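Long-range contact in multicopper oxidase (Uncultured bacterium, PDB 4E9X), which probably oxidises substrates at a mononuclear copper and passes the electrons to a copper cluster where dioxygen is reduced, as in laccases: residues A[93-105]-A[116-128]. Numbering follows the deposited sequence.
With CU (copper (II) ion), chain E; CU (copper (II) ion), chain D.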
loop_
_atom_site.group_PDB
_atom_site.type_symbol
_atom_site.label_atom_id
_atom_site.label_comp_id
_atom_site.label_asym_id
_atom_site.label_seq_id
_atom_site.Cartn_x
_atom_site.Cartn_y
_atom_site.Cartn_z
ATOM N N PHE A 93 -5.181 31.969 2.565
ATOM C CA PHE A 93 -3.896 31.367 2.913
ATOM C C PHE A 93 -2.854 31.835 1.940
ATOM O O PHE A 93 -3.204 32.200 0.808
ATOM C CB PHE A 93 -3.962 29.829 2.969
ATOM C CG PHE A 93 -4.472 29.192 1.689
ATOM C CD1 PHE A 93 -3.599 28.848 0.659
ATOM C CD2 PHE A 93 -5.822 28.956 1.545
ATOM C CE1 PHE A 93 -4.122 28.279 -0.494
ATOM C CE2 PHE A 93 -6.335 28.381 0.406
ATOM C CZ PHE A 93 -5.478 28.032 -0.642
ATOM N N LYS A 94 -1.594 31.807 2.348
ATOM C CA LYS A 94 -0.513 32.026 1.413
ATOM C C LYS A 94 -0.054 30.668 0.913
ATOM O O LYS A 94 0.116 29.703 1.649
ATOM C CB LYS A 94 0.683 32.747 2.063
ATOM C CG LYS A 94 1.894 33.061 1.176
ATOM C CD LYS A 94 2.945 33.802 1.958
ATOM C CE LYS A 94 2.542 35.243 2.187
ATOM N NZ LYS A 94 2.753 36.056 0.943
ATOM N N ALA A 95 0.186 30.628 -0.427
ATOM C CA ALA A 95 0.634 29.417 -1.069
ATOM C C ALA A 95 2.150 29.261 -0.941
ATOM O O ALA A 95 2.845 29.300 -1.963
ATOM C CB ALA A 95 0.222 29.495 -2.549
ATOM N N ASP A 96 2.643 29.070 0.276
ATOM C CA ASP A 96 4.081 29.001 0.474
ATOM C C ASP A 96 4.556 27.571 0.325
ATOM O O ASP A 96 5.763 27.360 0.271
ATOM C CB ASP A 96 4.543 29.586 1.795
ATOM C CG ASP A 96 3.818 29.149 3.017
ATOM O OD1 ASP A 96 3.074 28.159 3.016
ATOM O OD2 ASP A 96 4.000 29.852 4.051
ATOM N N ARG A 97 3.701 26.596 0.258
ATOM C CA ARG A 97 4.067 25.181 0.040
ATOM C C ARG A 97 3.910 24.846 -1.437
ATOM O O ARG A 97 2.822 24.998 -1.970
ATOM C CB ARG A 97 3.191 24.264 0.930
ATOM C CG ARG A 97 3.298 22.746 0.473
ATOM C CD ARG A 97 4.664 22.181 0.719
ATOM N NE ARG A 97 4.520 20.775 1.103
ATOM C CZ ARG A 97 4.172 19.783 0.297
ATOM N NH1 ARG A 97 3.934 19.956 -0.992
ATOM N NH2 ARG A 97 4.091 18.573 0.829
ATOM N N ILE A 98 4.981 24.421 -2.084
ATOM C CA ILE A 98 4.924 24.195 -3.523
ATOM C C ILE A 98 4.360 22.819 -3.840
ATOM O O ILE A 98 4.324 21.880 -3.052
ATOM C CB ILE A 98 6.355 24.340 -4.088
ATOM C CG1 ILE A 98 7.321 23.257 -3.561
ATOM C CG2 ILE A 98 6.909 25.724 -3.827
ATOM C CD1 ILE A 98 8.762 23.336 -4.032
ATOM N N GLY A 99 3.990 22.701 -5.122
ATOM C CA GLY A 99 3.811 21.386 -5.760
ATOM C C GLY A 99 2.373 20.998 -5.991
ATOM O O GLY A 99 1.430 21.808 -5.959
ATOM N N THR A 100 2.194 19.682 -6.169
ATOM C CA THR A 100 0.901 19.108 -6.382
ATOM C C THR A 100 0.155 18.968 -5.049
ATOM O O THR A 100 0.425 18.037 -4.266
ATOM C CB THR A 100 1.042 17.706 -6.993
ATOM O OG1 THR A 100 1.866 17.809 -8.163
ATOM C CG2 THR A 100 -0.316 17.136 -7.382
ATOM N N LEU A 101 -0.781 19.889 -4.830
ATOM C CA LEU A 101 -1.647 19.832 -3.652
ATOM C C LEU A 101 -3.068 19.530 -4.094
ATOM O O LEU A 101 -3.338 19.327 -5.303
ATOM C CB LEU A 101 -1.612 21.180 -2.892
ATOM C CG LEU A 101 -0.208 21.779 -2.720
ATOM C CD1 LEU A 101 -0.283 23.049 -1.864
ATOM C CD2 LEU A 101 0.772 20.820 -2.109
ATOM N N TRP A 102 -4.005 19.483 -3.154
ATOM C CA TRP A 102 -5.409 19.267 -3.552
ATOM C C TRP A 102 -6.308 19.817 -2.468
ATOM O O TRP A 102 -5.826 20.254 -1.436
ATOM C CB TRP A 102 -5.679 17.820 -3.851
ATOM C CG TRP A 102 -5.545 16.768 -2.782
ATOM C CD1 TRP A 102 -4.462 16.501 -2.007
ATOM C CD2 TRP A 102 -6.569 15.824 -2.428
ATOM N NE1 TRP A 102 -4.767 15.425 -1.168
ATOM C CE2 TRP A 102 -6.044 15.000 -1.406
ATOM C CE3 TRP A 102 -7.886 15.570 -2.868
ATOM C CZ2 TRP A 102 -6.805 13.973 -0.837
ATOM C CZ3 TRP A 102 -8.634 14.557 -2.303
ATOM C CH2 TRP A 102 -8.087 13.754 -1.275
ATOM N N TYR A 103 -7.599 19.801 -2.720
ATOM C CA TYR A 103 -8.522 20.380 -1.750
ATOM C C TYR A 103 -9.717 19.422 -1.709
ATOM O O TYR A 103 -10.047 18.757 -2.712
ATOM C CB TYR A 103 -8.895 21.858 -2.064
ATOM C CG TYR A 103 -9.638 21.988 -3.390
ATOM C CD1 TYR A 103 -11.024 21.868 -3.467
ATOM C CD2 TYR A 103 -8.933 22.229 -4.565
ATOM C CE1 TYR A 103 -11.694 21.985 -4.683
ATOM C CE2 TYR A 103 -9.582 22.343 -5.811
ATOM C CZ TYR A 103 -10.935 22.214 -5.838
ATOM O OH TYR A 103 -11.646 22.312 -7.032
ATOM N N HIS A 104 -10.409 19.358 -0.570
ATOM C CA HIS A 104 -11.528 18.438 -0.454
ATOM C C HIS A 104 -12.381 18.797 0.761
ATOM O O HIS A 104 -11.857 19.434 1.696
ATOM C CB HIS A 104 -11.069 16.973 -0.328
ATOM C CG HIS A 104 -10.128 16.614 0.787
ATOM N ND1 HIS A 104 -10.512 16.413 2.085
ATOM C CD2 HIS A 104 -8.787 16.417 0.761
ATOM C CE1 HIS A 104 -9.427 16.101 2.820
ATOM N NE2 HIS A 104 -8.365 16.076 2.038
ATOM N N CYS A 105 -13.622 18.350 0.773
ATOM C CA CYS A 105 -14.427 18.585 1.989
ATOM C C CYS A 105 -13.788 17.868 3.164
ATOM O O CYS A 105 -13.144 16.836 3.006
ATOM C CB CYS A 105 -15.848 18.056 1.711
ATOM S SG CYS A 105 -16.985 18.470 3.058
ATOM N N ARG A 116 -18.736 11.244 -2.891
ATOM C CA ARG A 116 -19.527 12.357 -3.398
ATOM C C ARG A 116 -18.681 13.364 -4.157
ATOM O O ARG A 116 -19.163 14.447 -4.479
ATOM C CB ARG A 116 -20.313 13.053 -2.275
ATOM C CG ARG A 116 -21.277 12.129 -1.551
ATOM C CD ARG A 116 -22.417 11.580 -2.421
ATOM N NE ARG A 116 -23.094 10.542 -1.593
ATOM C CZ ARG A 116 -23.820 9.580 -2.125
ATOM N NH1 ARG A 116 -24.090 9.500 -3.449
ATOM N NH2 ARG A 116 -24.331 8.641 -1.316
ATOM N N GLY A 117 -17.461 12.994 -4.522
ATOM C CA GLY A 117 -16.698 13.759 -5.473
ATOM C C GLY A 117 -16.224 15.107 -4.976
ATOM O O GLY A 117 -15.898 15.967 -5.778
ATOM N N MET A 118 -16.151 15.296 -3.634
ATOM C CA MET A 118 -15.793 16.632 -3.105
ATOM C C MET A 118 -14.300 16.827 -3.022
ATOM O O MET A 118 -13.690 16.903 -1.943
ATOM C CB MET A 118 -16.421 16.781 -1.701
ATOM C CG MET A 118 -17.962 16.591 -1.770
ATOM S SD MET A 118 -18.771 17.479 -0.411
ATOM C CE MET A 118 -18.477 19.198 -0.876
ATOM N N TRP A 119 -13.677 17.008 -4.206
ATOM C CA TRP A 119 -12.225 17.171 -4.243
ATOM C C TRP A 119 -11.832 17.730 -5.599
ATOM O O TRP A 119 -12.557 17.599 -6.615
ATOM C CB TRP A 119 -11.530 15.808 -4.048
ATOM C CG TRP A 119 -12.169 14.586 -4.635
ATOM C CD1 TRP A 119 -12.949 13.679 -3.981
ATOM C CD2 TRP A 119 -12.073 14.138 -5.998
ATOM N NE1 TRP A 119 -13.347 12.697 -4.843
ATOM C CE2 TRP A 119 -12.826 12.924 -6.107
ATOM C CE3 TRP A 119 -11.391 14.633 -7.140
ATOM C CZ2 TRP A 119 -12.954 12.193 -7.309
ATOM C CZ3 TRP A 119 -11.516 13.910 -8.335
ATOM C CH2 TRP A 119 -12.270 12.732 -8.391
ATOM N N GLY A 120 -10.682 18.375 -5.626
ATOM C CA GLY A 120 -10.107 18.905 -6.850
ATOM C C GLY A 120 -8.649 19.233 -6.615
ATOM O O GLY A 120 -8.149 19.113 -5.510
ATOM N N PRO A 121 -7.934 19.569 -7.710
ATOM C CA PRO A 121 -6.491 19.790 -7.645
ATOM C C PRO A 121 -6.082 21.236 -7.395
ATOM O O PRO A 121 -6.741 22.148 -7.930
ATOM C CB PRO A 121 -6.018 19.316 -9.049
ATOM C CG PRO A 121 -7.205 19.742 -9.943
ATOM C CD PRO A 121 -8.476 19.611 -9.097
ATOM N N LEU A 122 -5.017 21.404 -6.618
ATOM C CA LEU A 122 -4.425 22.705 -6.294
ATOM C C LEU A 122 -2.947 22.643 -6.675
ATOM O O LEU A 122 -2.192 21.972 -5.987
ATOM C CB LEU A 122 -4.688 23.057 -4.823
ATOM C CG LEU A 122 -3.904 24.257 -4.285
ATOM C CD1 LEU A 122 -4.202 25.563 -5.027
ATOM C CD2 LEU A 122 -4.200 24.417 -2.774
ATOM N N ILE A 123 -2.575 23.334 -7.742
ATOM C CA ILE A 123 -1.200 23.227 -8.244
ATOM C C ILE A 123 -0.499 24.518 -7.903
ATOM O O ILE A 123 -0.925 25.590 -8.349
ATOM C CB ILE A 123 -1.183 22.965 -9.758
ATOM C CG1 ILE A 123 -1.979 21.692 -10.109
ATOM C CG2 ILE A 123 0.246 22.940 -10.247
ATOM C CD1 ILE A 123 -1.520 20.421 -9.361
ATOM N N VAL A 124 0.586 24.423 -7.149
ATOM C CA VAL A 124 1.390 25.582 -6.773
ATOM C C VAL A 124 2.711 25.492 -7.536
ATOM O O VAL A 124 3.512 24.594 -7.265
ATOM C CB VAL A 124 1.593 25.667 -5.240
ATOM C CG1 VAL A 124 2.482 26.884 -4.907
ATOM C CG2 VAL A 124 0.243 25.766 -4.503
ATOM N N ASP A 125 2.933 26.421 -8.459
ATOM C CA ASP A 125 4.195 26.382 -9.209
ATOM C C ASP A 125 5.371 26.832 -8.365
ATOM O O ASP A 125 5.331 27.973 -7.855
ATOM C CB ASP A 125 4.155 27.262 -10.448
ATOM C CG ASP A 125 3.364 26.723 -11.618
ATOM O OD1 ASP A 125 2.789 25.617 -11.502
ATOM O OD2 ASP A 125 3.308 27.420 -12.663
ATOM N N PRO A 126 6.441 26.073 -8.247
ATOM C CA PRO A 126 7.603 26.581 -7.536
ATOM C C PRO A 126 8.223 27.766 -8.294
ATOM O O PRO A 126 8.291 27.787 -9.527
ATOM C CB PRO A 126 8.615 25.441 -7.567
ATOM C CG PRO A 126 7.967 24.299 -8.280
ATOM C CD PRO A 126 6.617 24.687 -8.774
ATOM N N LYS A 127 8.747 28.722 -7.495
ATOM C CA LYS A 127 9.571 29.741 -8.170
ATOM C C LYS A 127 10.821 29.102 -8.755
ATOM O O LYS A 127 11.319 29.611 -9.796
ATOM C CB LYS A 127 9.866 30.779 -7.111
ATOM C CG LYS A 127 8.688 31.629 -6.676
ATOM C CD LYS A 127 9.040 32.439 -5.411
ATOM C CE LYS A 127 7.963 33.411 -5.013
ATOM N NZ LYS A 127 8.042 33.949 -3.615
ATOM N N GLN A 128 11.341 28.016 -8.171
ATOM C CA GLN A 128 12.446 27.301 -8.796
ATOM C C GLN A 128 12.230 25.798 -8.979
ATOM O O GLN A 128 12.467 24.870 -8.193
ATOM C CB GLN A 128 13.733 27.533 -7.983
ATOM C CG GLN A 128 14.086 29.011 -7.987
ATOM C CD GLN A 128 14.644 29.560 -9.287
ATOM O OE1 GLN A 128 14.851 28.867 -10.296
ATOM N NE2 GLN A 128 14.896 30.872 -9.288
HETATM CU CU CU E . -6.577 15.349 2.436
HETATM CU CU CU D . -18.971 17.815 2.330
#
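Cys105 and Met118 meet at one copper ion where strand 101-104 ends and strand 119-125 begins, while His104, next to Cys105, grips a second copper. Cys105 SG lies 2.2 Å from the first ion and Met118 SD a longer 2.8 Å; SG stands anti to the backbone N (chi1 -173°), which brings the thiolate to the metal. His57 and His112 complete this site. His104 NE2 binds the other copper at 2.0 Å, beside His62 and His254 of a neighbouring subunit, and its ND1 donates to Cys105 O (2.8 Å). That oxygen lies in the ring plane, though ND1 sits above the carbonyl's own plane; with NE2 on copper, the ring is held at both nitrogens. Behind the metals, backbone bonds pair Gly99 with Val124, Leu101 with Leu122 and Tyr103 with Gly120, and Cys105 N reaches Met118 O at 3.1 Å. The Tyr103 ring lies flat over Gly120, whose CA sits 3.9 Å from the ring centroid in a CH-pi contact; any side chain there would strike the phenol, whose OH bonds Pro35 O. Replacing Tyr103 by alanine would strip the phenol from over Gly120 and probably open a gap there, leaving Pro35 O without its partner. On the other face of the sheet, Trp102 turns its ring edge to Trp119 CB, CZ3 at 3.6 Å, and His104 CD2 lies over one face of the indole, toward its rim. Being sequence neighbours, the cysteine and histidine ligands would offer a short covalent path between coppers, consistent with the electron route of multicopper oxidases.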